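Flagellar protein FliT (Bordetella bronchiseptica, PDB 3H3M) probably acts as a cytoplasmic chaperone in flagellar assembly, as FliT relatives do for the filament cap protein FliD before its export. Local coordinates at residues Thr31-Leu35 with Asn87-Val91; Ala38-Trp43 with Leu94-Gln98. All blocks are in the same frame, centred on the assembly; numbering follows the deposited sequence.

Contact 1 of 2, residues Thr31-Leu35 with Asn87-Val91; sequences TSRML and NDAAV
N87 reaches across to T31 and S32 with its side-chain amide, and the single nitrogen ND2 serves both hydroxyls. The bond from N87 ND2 to T31 OG1 (3.2 Å) is nearly straight at 170° and lies in the amide plane; that from N87 ND2 to S32 OG, at 3.0 Å, is more bent (131°), its oxygen tilted from the plane. The two bonds together fix the rotation of the amide. Both hydroxyls also bond to carbonyls of the preceding turn: T31 OG1 chiefly to I27 O, its one proton shared with A28 O, and S32 OG to A28 O. N87 is thus received by groups already tied to their own helix. The other end of the amide, N87 OD1, abuts the methyl L35 CD2 at 3.3 Å.

At D88, OD1 lies 3.4 Å from the terminal methyl CE of selenomethionine M34, turned that way by a bend at the last torsion, and it also borders T31 CG2. The carboxylate faces D88 of the second subunit, a closeness of like charges that may favour protonation, with R92 of that subunit as a long, weak ion-pair partner.

The two helices, 20-39 and 72-105, run side by side in the same sense within the three-helix chain, with local axes 8.9 Å apart and crossing at 18°.

A90 offers its CB to the fork of L35, with CD1 at 3.6 Å and CD2 a little farther. V91 directs CG2 onto the opposite backbone, 3.7 Å from L35 N, and the same methyl meets M34 CB.

Contact 2 of 2, residues Ala38-Trp43 with Leu94-Gln98; sequences ANASNW and LALPQ
A Schellman motif ends helix 20-39 and leads at once into the N-terminus of helix 43-63, and this tight turn packs against L94-Q98 of helix 72-105. S41, with positive phi (58°), is the C-prime residue: its N bonds to A38 O at 2.9 Å, while N42 N turns back to A37 O. N42 then occupies the N-cap position, with OD1 accepting from L45 N.

W43, L94 and Q98 carry most of the contact. The six-membered ring of W43 extends toward the far helix, and W43 CZ3 lies 3.5 Å from A95 CB, the methyl approaching obliquely. The backbone carbon S41 C covers one face of the indole, so the turn folds over the ring that follows it. At the ring edge, in its plane, is Q98 NE2, 3.6 Å from W43 CZ2; the amide plane is turned 65° from that of the indole. Extended beyond CG, the Q98 side chain folds back along its own helix, and NE2 donates to L94 O at 3.0 Å, from above the carbonyl plane. This bond holds the amide beside the indole, on a helix that is kinked at P97.

Closer to the end of helix 20-39, L94 contributes the methyl CD1, which packs on A38 CB (4.2 Å) and lies 3.8 Å from N39 N. L99 of the second subunit packs on both W43 and A95, extending the apolar patch across the dimer. The arrangement is typical of a short helical-hairpin connection in a helical bundle, where Schellman and N-cap motifs join consecutive helices.

From the N terminus, helix 20-39 supplies the first segment of contact 1; that of contact 2 spans its end, the turn and the start of helix 43-63. A loop then leads into helix 72-105, which meets the first helix again. Contact 1 closes a loop with 51 intervening residues and contact 2 one with 50; their segments alternate, so the loops cross rather than nest. Their centres are about 10 Å apart, and the contacts merge where L35 CD1 lies 3.7 Å from L94 CD1 and V91 packs on A38. Together they join helix 20-39 to helix 72-105, W43 of contact 2 also ties helix 43-63 to it, and both touch the second subunit.

Contact 1 of 2, residues Thr31-Leu35 with Asn87-Val91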
loop_
_atom_site.group_PDB
_atom_site.type_symbol
_atom_site.label_atom_id
_atom_site.label_comp_id
_atom_site.label_asym_id
_atom_site.label_seq_id
_atom_site.Cartn_x
_atom_site.Cartn_y
_atom_site.Cartn_z
ATOM N N THR A 31 8.559 2.706 2.207
ATOM C CA THR A 31 7.777 2.638 0.963
ATOM C C THR A 31 8.420 3.465 -0.151
ATOM O O THR A 31 8.283 3.120 -1.323
ATOM C CB THR A 31 6.285 3.016 1.187
ATOM O OG1 THR A 31 6.203 4.324 1.762
ATOM C CG2 THR A 31 5.623 2.019 2.100
ATOM N N SER A 32 9.157 4.520 0.226
ATOM C CA SER A 32 9.924 5.312 -0.734
ATOM C C SER A 32 11.145 4.514 -1.256
ATOM O O SER A 32 11.485 4.566 -2.450
ATOM C CB SER A 32 10.358 6.657 -0.122
ATOM O OG SER A 32 9.250 7.543 0.108
ATOM N N ARG A 33 11.804 3.774 -0.371
ATOM C CA ARG A 33 12.837 2.825 -0.807
ATOM C C ARG A 33 12.224 1.773 -1.725
ATOM O O ARG A 33 12.816 1.417 -2.755
ATOM C CB ARG A 33 13.527 2.160 0.400
ATOM C CG ARG A 33 14.732 2.957 0.930
ATOM C CD ARG A 33 15.281 2.376 2.197
ATOM N NE ARG A 33 14.542 2.921 3.331
ATOM C CZ ARG A 33 14.335 2.322 4.514
ATOM N NH1 ARG A 33 14.831 1.096 4.779
ATOM N NH2 ARG A 33 13.607 2.973 5.450
HETATM N N MSE A 34 11.022 1.290 -1.416
HETATM C CA MSE A 34 10.441 0.265 -2.296
HETATM C C MSE A 34 10.232 0.844 -3.669
HETATM O O MSE A 34 10.510 0.187 -4.673
HETATM C CB MSE A 34 9.116 -0.264 -1.817
HETATM C CG MSE A 34 9.177 -0.874 -0.511
HETATM SE SE MSE A 34 7.463 -1.759 -0.198
HETATM C CE MSE A 34 6.268 -0.167 -0.170
ATOM N N LEU A 35 9.716 2.063 -3.693
ATOM C CA LEU A 35 9.525 2.806 -4.966
ATOM C C LEU A 35 10.815 2.951 -5.782
ATOM O O LEU A 35 10.776 2.730 -6.971
ATOM C CB LEU A 35 8.918 4.180 -4.737
ATOM C CG LEU A 35 8.445 4.954 -5.974
ATOM C CD1 LEU A 35 7.700 4.054 -6.974
ATOM C CD2 LEU A 35 7.582 6.174 -5.566
ATOM N N ASN A 87 2.962 5.854 -2.648
ATOM C CA ASN A 87 4.108 4.984 -2.911
ATOM C C ASN A 87 3.724 3.573 -3.248
ATOM O O ASN A 87 4.277 2.964 -4.174
ATOM C CB ASN A 87 5.067 5.017 -1.742
ATOM C CG ASN A 87 5.914 6.247 -1.743
ATOM O OD1 ASN A 87 6.030 6.940 -2.781
ATOM N ND2 ASN A 87 6.543 6.542 -0.584
ATOM N N ASP A 88 2.736 3.075 -2.542
ATOM C CA ASP A 88 2.217 1.739 -2.761
ATOM C C ASP A 88 1.634 1.672 -4.159
ATOM O O ASP A 88 1.910 0.744 -4.923
ATOM C CB ASP A 88 1.168 1.424 -1.688
ATOM C CG ASP A 88 1.768 0.765 -0.415
ATOM O OD1 ASP A 88 3.005 0.772 -0.263
ATOM O OD2 ASP A 88 0.995 0.184 0.421
ATOM N N ALA A 89 0.849 2.684 -4.525
ATOM C CA ALA A 89 0.233 2.720 -5.876
ATOM C C ALA A 89 1.299 2.792 -6.970
ATOM O O ALA A 89 1.195 2.141 -7.999
ATOM C CB ALA A 89 -0.731 3.866 -5.994
ATOM N N ALA A 90 2.337 3.588 -6.718
ATOM C CA ALA A 90 3.368 3.861 -7.718
ATOM C C ALA A 90 4.182 2.577 -8.004
ATOM O O ALA A 90 4.512 2.311 -9.158
ATOM C CB ALA A 90 4.247 5.030 -7.299
ATOM N N VAL A 91 4.460 1.782 -6.967
ATOM C CA VAL A 91 5.146 0.468 -7.126
ATOM C C VAL A 91 4.337 -0.461 -8.032
ATOM O O VAL A 91 4.841 -1.043 -8.991
ATOM C CB VAL A 91 5.458 -0.260 -5.730
ATOM C CG1 VAL A 91 5.855 -1.713 -5.966
ATOM C CG2 VAL A 91 6.624 0.456 -4.904
#

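Contact 2 of 2, residues Ala38-Trp43 with Leu94-Gln98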
loop_
_atom_site.group_PDB
_atom_site.type_symbol
_atom_site.label_atom_id
_atom_site.label_comp_id
_atom_site.label_asym_id
_atom_site.label_seq_id
_atom_site.Cartn_x
_atom_site.Cartn_y
_atom_site.Cartn_z
ATOM N N ALA A 38 11.573 -0.519 -7.291
ATOM C CA ALA A 38 10.605 -0.725 -8.378
ATOM C C ALA A 38 10.977 0.095 -9.629
ATOM O O ALA A 38 10.931 -0.381 -10.760
ATOM C CB ALA A 38 9.225 -0.328 -7.899
ATOM N N ASN A 39 11.322 1.343 -9.410
ATOM C CA ASN A 39 11.858 2.182 -10.442
ATOM C C ASN A 39 13.028 1.527 -11.242
ATOM O O ASN A 39 13.148 1.751 -12.447
ATOM C CB ASN A 39 12.312 3.530 -9.838
ATOM C CG ASN A 39 12.466 4.612 -10.893
ATOM O OD1 ASN A 39 12.248 4.353 -12.081
ATOM N ND2 ASN A 39 12.823 5.842 -10.465
ATOM N N ALA A 40 13.861 0.741 -10.556
ATOM C CA ALA A 40 15.066 0.150 -11.129
ATOM C C ALA A 40 14.752 -1.274 -11.518
ATOM O O ALA A 40 15.665 -2.024 -11.801
ATOM C CB ALA A 40 16.240 0.138 -10.099
ATOM N N SER A 41 13.485 -1.650 -11.464
ATOM C CA SER A 41 13.050 -3.019 -11.752
ATOM C C SER A 41 13.698 -4.085 -10.874
ATOM O O SER A 41 13.936 -5.200 -11.309
ATOM C CB SER A 41 13.246 -3.361 -13.244
ATOM O OG SER A 41 12.429 -2.521 -14.090
ATOM N N ASN A 42 13.949 -3.752 -9.623
ATOM C CA ASN A 42 14.623 -4.688 -8.739
ATOM C C ASN A 42 13.522 -5.244 -7.883
ATOM O O ASN A 42 13.241 -4.794 -6.770
ATOM C CB ASN A 42 15.752 -4.030 -7.935
ATOM C CG ASN A 42 16.688 -5.035 -7.323
ATOM O OD1 ASN A 42 16.259 -6.130 -6.903
ATOM N ND2 ASN A 42 17.991 -4.682 -7.239
ATOM N N TRP A 43 12.856 -6.208 -8.468
ATOM C CA TRP A 43 11.680 -6.794 -7.860
ATOM C C TRP A 43 12.040 -7.481 -6.567
ATOM O O TRP A 43 11.341 -7.321 -5.596
ATOM C CB TRP A 43 10.996 -7.712 -8.869
ATOM C CG TRP A 43 10.858 -6.999 -10.195
ATOM C CD1 TRP A 43 11.372 -7.377 -11.398
ATOM C CD2 TRP A 43 10.201 -5.742 -10.424
ATOM N NE1 TRP A 43 11.048 -6.457 -12.361
ATOM C CE2 TRP A 43 10.337 -5.443 -11.789
ATOM C CE3 TRP A 43 9.514 -4.861 -9.608
ATOM C CZ2 TRP A 43 9.795 -4.321 -12.362
ATOM C CZ3 TRP A 43 9.016 -3.717 -10.168
ATOM C CH2 TRP A 43 9.153 -3.461 -11.545
ATOM N N LEU A 94 4.385 0.512 -11.652
ATOM C CA LEU A 94 5.639 0.292 -12.368
ATOM C C LEU A 94 5.764 -1.161 -12.777
ATOM O O LEU A 94 6.184 -1.464 -13.887
ATOM C CB LEU A 94 6.854 0.749 -11.517
ATOM C CG LEU A 94 6.930 2.268 -11.443
ATOM C CD1 LEU A 94 7.883 2.738 -10.392
ATOM C CD2 LEU A 94 7.318 2.802 -12.761
ATOM N N ALA A 95 5.327 -2.034 -11.876
ATOM C CA ALA A 95 5.533 -3.474 -11.976
ATOM C C ALA A 95 4.490 -4.182 -12.819
ATOM O O ALA A 95 4.794 -5.045 -13.655
ATOM C CB ALA A 95 5.578 -4.100 -10.532
ATOM N N LEU A 96 3.245 -3.843 -12.584
ATOM C CA LEU A 96 2.184 -4.667 -13.118
ATOM C C LEU A 96 2.071 -4.568 -14.638
ATOM O O LEU A 96 1.699 -5.573 -15.290
ATOM C CB LEU A 96 0.838 -4.402 -12.390
ATOM C CG LEU A 96 0.682 -4.860 -10.904
ATOM C CD1 LEU A 96 -0.758 -4.774 -10.476
ATOM C CD2 LEU A 96 1.267 -6.274 -10.654
ATOM N N PRO A 97 2.394 -3.400 -15.231
ATOM C CA PRO A 97 2.282 -3.425 -16.700
ATOM C C PRO A 97 3.330 -4.351 -17.311
ATOM O O PRO A 97 3.062 -5.045 -18.274
ATOM C CB PRO A 97 2.485 -1.966 -17.088
ATOM C CG PRO A 97 2.142 -1.210 -15.874
ATOM C CD PRO A 97 2.631 -2.035 -14.747
ATOM N N GLN A 98 4.498 -4.426 -16.686
ATOM C CA GLN A 98 5.522 -5.401 -17.108
ATOM C C GLN A 98 5.114 -6.852 -16.864
ATOM O O GLN A 98 5.403 -7.729 -17.676
ATOM C CB GLN A 98 6.845 -5.137 -16.395
ATOM C CG GLN A 98 7.441 -3.784 -16.709
ATOM C CD GLN A 98 8.726 -3.500 -15.896
ATOM O OE1 GLN A 98 9.725 -4.271 -15.953
ATOM N NE2 GLN A 98 8.709 -2.372 -15.151
#